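Local coordinates for malonate decarboxylase subunit alpha (Acinetobacter baumannii ATCC 17978, PDB 6MPR), which probably serves as the acyl-carrier-protein transferase subunit of malonate decarboxylase, the enzyme complex that turns malonate into acetate and carbon dioxide, at residues L154-A166 and P187-E201. Numbering follows the deposited sequence. Where two conformers were deposited one is given.
Sequences LIPNVVLSAGFMA and PAAFSDGIVIVQVNE
Strands 158-163 and 194-199 pair in parallel in the interior of an eight-stranded parallel sheet, from Val-158 beside Ile-194 to Gly-163 beside Val-199. The connection passes through short strands 165-166 and 172-173 and then helix 181-189, a beta-alpha-beta crossover. Backbone hydrogen bonds run from Ile-194 N to Asn-157 O (2.9 Å) through Gly-163 N to Gln-198 O (2.8 Å), and continue past the corner to Ala-166 N and Glu-201 O (3.1 Å). The bond from Ile-196 N to Val-159 O is almost straight, at 175°.

On one face Leu-160 and Ile-196 lie side by side, with CD2 and CD1 3.9 Å apart. Farther along, Gln-198 CG rests on Ala-162 CB at 3.6 Å. Gln-198 chi1 of 66° sets CG between the backbone N and the carbonyl carbon, over the neighbouring strand. On the other face the helix end packs tightly: Ala-188 CB is 3.5 Å from Val-159 CG2.

Both segments turn a corner at Phe-164 and Asn-200 into a separate small sheet, then pair again as Met-165 with Glu-201. The Asn-200 amide stands nearly perpendicular to the Phe-164 ring, with ND2 3.7 Å from CD1. A water accepts from Gln-198 NE2 and lies within reach of Gly-163 O and Asn-200 OD1. Gln-198 OE1 accepts from Leu-75 N, and Asn-200 OD1 from Phe-229 N.

Strand 61-64 flanks strand 158-163, and strand 221-224 flanks strand 194-199. Helix 73-79 covers Leu-160 and Gln-198, while Phe-339 of the second subunit packs on Ile-155 and Ser-191.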
loop_
_atom_site.group_PDB
_atom_site.type_symbol
_atom_site.label_atom_id
_atom_site.label_comp_id
_atom_site.label_asym_id
_atom_site.label_seq_id
_atom_site.Cartn_x
_atom_site.Cartn_y
_atom_site.Cartn_z
ATOM N N LEU A 154 11.245 -12.030 0.740
ATOM C CA LEU A 154 10.724 -13.000 1.697
ATOM C C LEU A 154 9.672 -13.868 1.023
ATOM O O LEU A 154 8.575 -14.068 1.544
ATOM C CB LEU A 154 10.117 -12.313 2.925
ATOM C CG LEU A 154 11.082 -11.567 3.855
ATOM C CD1 LEU A 154 10.360 -10.905 5.035
ATOM C CD2 LEU A 154 12.143 -12.552 4.337
ATOM N N ILE A 155 9.983 -14.390 -0.162
ATOM C CA ILE A 155 8.979 -15.149 -0.910
ATOM C C ILE A 155 8.705 -16.431 -0.132
ATOM O O ILE A 155 9.644 -17.193 0.151
ATOM C CB ILE A 155 9.438 -15.434 -2.350
ATOM C CG1 ILE A 155 9.672 -14.119 -3.101
ATOM C CG2 ILE A 155 8.397 -16.306 -3.072
ATOM C CD1 ILE A 155 10.247 -14.301 -4.528
ATOM N N PRO A 156 7.460 -16.698 0.256
ATOM C CA PRO A 156 7.211 -17.770 1.226
ATOM C C PRO A 156 7.201 -19.138 0.565
ATOM O O PRO A 156 6.698 -19.315 -0.549
ATOM C CB PRO A 156 5.834 -17.413 1.803
ATOM C CG PRO A 156 5.146 -16.703 0.669
ATOM C CD PRO A 156 6.243 -15.923 -0.045
ATOM N N ASN A 157 7.784 -20.108 1.265
ATOM C CA ASN A 157 7.757 -21.504 0.826
ATOM C C ASN A 157 6.505 -22.237 1.273
ATOM O O ASN A 157 6.063 -23.178 0.589
ATOM C CB ASN A 157 8.968 -22.260 1.371
ATOM C CG ASN A 157 10.269 -21.656 0.925
ATOM O OD1 ASN A 157 11.034 -21.131 1.732
ATOM N ND2 ASN A 157 10.546 -21.748 -0.373
ATOM N N VAL A 158 5.944 -21.841 2.417
ATOM C CA VAL A 158 4.783 -22.480 3.026
ATOM C C VAL A 158 3.923 -21.377 3.627
ATOM O O VAL A 158 4.441 -20.430 4.227
ATOM C CB VAL A 158 5.187 -23.490 4.124
ATOM C CG1 VAL A 158 3.943 -24.118 4.777
ATOM C CG2 VAL A 158 6.132 -24.560 3.559
ATOM N N VAL A 159 2.614 -21.490 3.458
ATOM C CA VAL A 159 1.671 -20.605 4.134
ATOM C C VAL A 159 0.669 -21.457 4.901
ATOM O O VAL A 159 0.042 -22.356 4.325
ATOM C CB VAL A 159 0.958 -19.667 3.145
ATOM C CG1 VAL A 159 -0.029 -18.781 3.884
ATOM C CG2 VAL A 159 1.979 -18.797 2.395
ATOM N N LEU A 160 0.519 -21.162 6.197
ATOM C CA LEU A 160 -0.385 -21.861 7.118
ATOM C C LEU A 160 -1.457 -20.862 7.539
ATOM O O LEU A 160 -1.178 -19.917 8.291
ATOM C CB LEU A 160 0.378 -22.394 8.331
ATOM C CG LEU A 160 1.585 -23.288 8.050
ATOM C CD1 LEU A 160 2.276 -23.653 9.385
ATOM C CD2 LEU A 160 1.136 -24.534 7.291
ATOM N N SER A 161 -2.680 -21.056 7.044
ATOM C CA SER A 161 -3.742 -20.068 7.178
ATOM C C SER A 161 -5.003 -20.728 7.712
ATOM O O SER A 161 -5.081 -21.947 7.860
ATOM C CB SER A 161 -4.051 -19.382 5.834
ATOM O OG SER A 161 -2.965 -18.598 5.394
ATOM N N ALA A 162 -6.008 -19.904 8.016
ATOM C CA ALA A 162 -7.268 -20.388 8.570
ATOM C C ALA A 162 -8.472 -19.762 7.878
ATOM O O ALA A 162 -8.434 -18.601 7.459
ATOM C CB ALA A 162 -7.364 -20.082 10.071
ATOM N N GLY A 163 -9.569 -20.534 7.816
ATOM C CA GLY A 163 -10.830 -20.039 7.303
ATOM C C GLY A 163 -12.007 -20.710 7.991
ATOM O O GLY A 163 -11.846 -21.613 8.813
ATOM N N PHE A 164 -13.210 -20.244 7.649
ATOM C CA PHE A 164 -14.423 -20.822 8.225
ATOM C C PHE A 164 -14.759 -22.156 7.579
ATOM O O PHE A 164 -15.089 -23.127 8.271
ATOM C CB PHE A 164 -15.606 -19.867 8.055
ATOM C CG PHE A 164 -15.611 -18.731 9.030
ATOM C CD1 PHE A 164 -15.999 -18.934 10.349
ATOM C CD2 PHE A 164 -15.251 -17.451 8.627
ATOM C CE1 PHE A 164 -16.014 -17.880 11.252
ATOM C CE2 PHE A 164 -15.252 -16.402 9.530
ATOM C CZ PHE A 164 -15.646 -16.610 10.835
ATOM N N MET A 165 -14.705 -22.218 6.251
ATOM C CA MET A 165 -15.250 -23.370 5.545
ATOM C C MET A 165 -14.444 -23.620 4.280
ATOM O O MET A 165 -13.947 -22.682 3.651
ATOM C CB MET A 165 -16.736 -23.133 5.222
ATOM C CG MET A 165 -17.458 -24.303 4.624
ATOM S SD MET A 165 -19.195 -23.887 4.319
ATOM C CE MET A 165 -19.933 -24.411 5.872
ATOM N N ALA A 166 -14.280 -24.893 3.940
ATOM C CA ALA A 166 -13.713 -25.280 2.658
ATOM C C ALA A 166 -14.597 -26.339 2.026
ATOM O O ALA A 166 -15.262 -27.111 2.722
ATOM C CB ALA A 166 -12.290 -25.833 2.784
ATOM N N PRO A 187 1.204 -14.760 -2.770
ATOM C CA PRO A 187 2.627 -14.921 -3.134
ATOM C C PRO A 187 3.089 -16.368 -3.205
ATOM O O PRO A 187 3.884 -16.721 -4.088
ATOM C CB PRO A 187 3.353 -14.148 -2.020
ATOM C CG PRO A 187 2.381 -13.043 -1.677
ATOM C CD PRO A 187 1.030 -13.762 -1.701
ATOM N N ALA A 188 2.600 -17.222 -2.305
ATOM C CA ALA A 188 2.955 -18.641 -2.321
ATOM C C ALA A 188 2.233 -19.395 -3.426
ATOM O O ALA A 188 2.811 -20.281 -4.071
ATOM C CB ALA A 188 2.613 -19.276 -0.977
ATOM N N ALA A 189 0.960 -19.073 -3.633
ATOM C CA ALA A 189 0.164 -19.788 -4.616
ATOM C C ALA A 189 0.744 -19.620 -6.012
ATOM O O ALA A 189 0.559 -20.490 -6.869
ATOM C CB ALA A 189 -1.285 -19.299 -4.561
ATOM N N PHE A 190 1.456 -18.520 -6.263
ATOM C CA PHE A 190 1.996 -18.262 -7.591
ATOM C C PHE A 190 3.519 -18.344 -7.638
ATOM O O PHE A 190 4.145 -17.785 -8.543
ATOM C CB PHE A 190 1.463 -16.918 -8.087
ATOM C CG PHE A 190 -0.019 -16.956 -8.337
ATOM C CD1 PHE A 190 -0.920 -16.677 -7.318
ATOM C CD2 PHE A 190 -0.506 -17.369 -9.557
ATOM C CE1 PHE A 190 -2.292 -16.767 -7.533
ATOM C CE2 PHE A 190 -1.881 -17.470 -9.778
ATOM C CZ PHE A 190 -2.764 -17.171 -8.769
ATOM N N SER A 191 4.128 -19.055 -6.699
ATOM C CA SER A 191 5.565 -19.300 -6.769
ATOM C C SER A 191 5.889 -20.748 -6.424
ATOM O O SER A 191 7.024 -21.037 -6.038
ATOM C CB SER A 191 6.335 -18.361 -5.841
ATOM O OG SER A 191 5.841 -18.471 -4.504
ATOM N N ASP A 192 4.911 -21.654 -6.536
ATOM C CA ASP A 192 5.073 -23.044 -6.131
ATOM C C ASP A 192 5.467 -23.164 -4.662
ATOM O O ASP A 192 6.244 -24.043 -4.282
ATOM C CB ASP A 192 6.063 -23.758 -7.053
ATOM C CG ASP A 192 5.437 -24.080 -8.398
ATOM O OD1 ASP A 192 4.597 -25.009 -8.457
ATOM O OD2 ASP A 192 5.734 -23.368 -9.373
ATOM N N GLY A 193 4.932 -22.255 -3.824
ATOM C CA GLY A 193 4.860 -22.487 -2.401
ATOM C C GLY A 193 3.740 -23.464 -2.092
ATOM O O GLY A 193 2.986 -23.880 -2.972
ATOM N N ILE A 194 3.639 -23.858 -0.826
ATOM C CA ILE A 194 2.619 -24.816 -0.399
ATOM C C ILE A 194 1.682 -24.135 0.597
ATOM O O ILE A 194 2.132 -23.583 1.611
ATOM C CB ILE A 194 3.261 -26.086 0.183
ATOM C CG1 ILE A 194 4.116 -26.751 -0.909
ATOM C CG2 ILE A 194 2.183 -27.021 0.727
ATOM C CD1 ILE A 194 4.769 -28.023 -0.496
ATOM N N VAL A 195 0.383 -24.156 0.295
ATOM C CA VAL A 195 -0.631 -23.420 1.052
ATOM C C VAL A 195 -1.516 -24.455 1.734
ATOM O O VAL A 195 -2.135 -25.291 1.065
ATOM C CB VAL A 195 -1.442 -22.486 0.138
ATOM C CG1 VAL A 195 -2.610 -21.792 0.879
ATOM C CG2 VAL A 195 -0.518 -21.412 -0.507
ATOM N N ILE A 196 -1.562 -24.411 3.063
ATOM C CA ILE A 196 -2.406 -25.291 3.862
ATOM C C ILE A 196 -3.357 -24.421 4.663
ATOM O O ILE A 196 -2.912 -23.525 5.384
ATOM C CB ILE A 196 -1.577 -26.178 4.807
ATOM C CG1 ILE A 196 -0.566 -27.007 4.010
ATOM C CG2 ILE A 196 -2.503 -27.072 5.639
ATOM C CD1 ILE A 196 0.586 -27.468 4.832
ATOM N N VAL A 197 -4.655 -24.696 4.563
ATOM C CA VAL A 197 -5.679 -23.901 5.243
ATOM C C VAL A 197 -6.444 -24.806 6.208
ATOM O O VAL A 197 -7.092 -25.774 5.788
ATOM C CB VAL A 197 -6.640 -23.227 4.247
ATOM C CG1 VAL A 197 -7.577 -22.256 4.970
ATOM C CG2 VAL A 197 -5.851 -22.491 3.157
ATOM N N GLN A 198 -6.401 -24.480 7.496
ATOM C CA GLN A 198 -7.323 -25.120 8.425
ATOM C C GLN A 198 -8.696 -24.455 8.329
ATOM O O GLN A 198 -8.800 -23.231 8.185
ATOM C CB GLN A 198 -6.784 -25.054 9.858
ATOM C CG GLN A 198 -6.691 -23.629 10.438
ATOM C CD GLN A 198 -6.617 -23.644 11.941
ATOM O OE1 GLN A 198 -5.542 -23.812 12.516
ATOM N NE2 GLN A 198 -7.767 -23.476 12.596
ATOM N N VAL A 199 -9.758 -25.265 8.379
ATOM C CA VAL A 199 -11.116 -24.728 8.339
ATOM C C VAL A 199 -11.939 -25.279 9.492
ATOM O O VAL A 199 -11.706 -26.391 9.979
ATOM C CB VAL A 199 -11.840 -25.003 6.995
ATOM C CG1 VAL A 199 -11.148 -24.250 5.859
ATOM C CG2 VAL A 199 -11.922 -26.505 6.697
ATOM N N ASN A 200 -12.930 -24.489 9.913
ATOM C CA ASN A 200 -13.833 -24.935 10.971
ATOM C C ASN A 200 -14.738 -26.061 10.497
ATOM O O ASN A 200 -15.069 -26.956 11.283
ATOM C CB ASN A 200 -14.694 -23.778 11.478
ATOM C CG ASN A 200 -13.879 -22.712 12.172
ATOM O OD1 ASN A 200 -12.680 -22.886 12.408
ATOM N ND2 ASN A 200 -14.518 -21.603 12.502
ATOM N N GLU A 201 -15.136 -26.033 9.222
ATOM C CA GLU A 201 -16.087 -26.974 8.640
ATOM C C GLU A 201 -15.671 -27.345 7.223
ATOM O O GLU A 201 -15.197 -26.499 6.461
ATOM C CB GLU A 201 -17.482 -26.358 8.552
ATOM C CG GLU A 201 -18.293 -26.348 9.795
ATOM C CD GLU A 201 -19.652 -25.758 9.502
ATOM O OE1 GLU A 201 -19.750 -24.517 9.428
ATOM O OE2 GLU A 201 -20.602 -26.538 9.283
HETATM O O HOH W 1 7.762 -19.986 -2.941
HETATM O O HOH W 2 8.506 -22.494 -2.692
HETATM O O HOH W 3 -10.187 -22.978 11.036
HETATM O O HOH W 4 -18.139 -22.666 9.305
#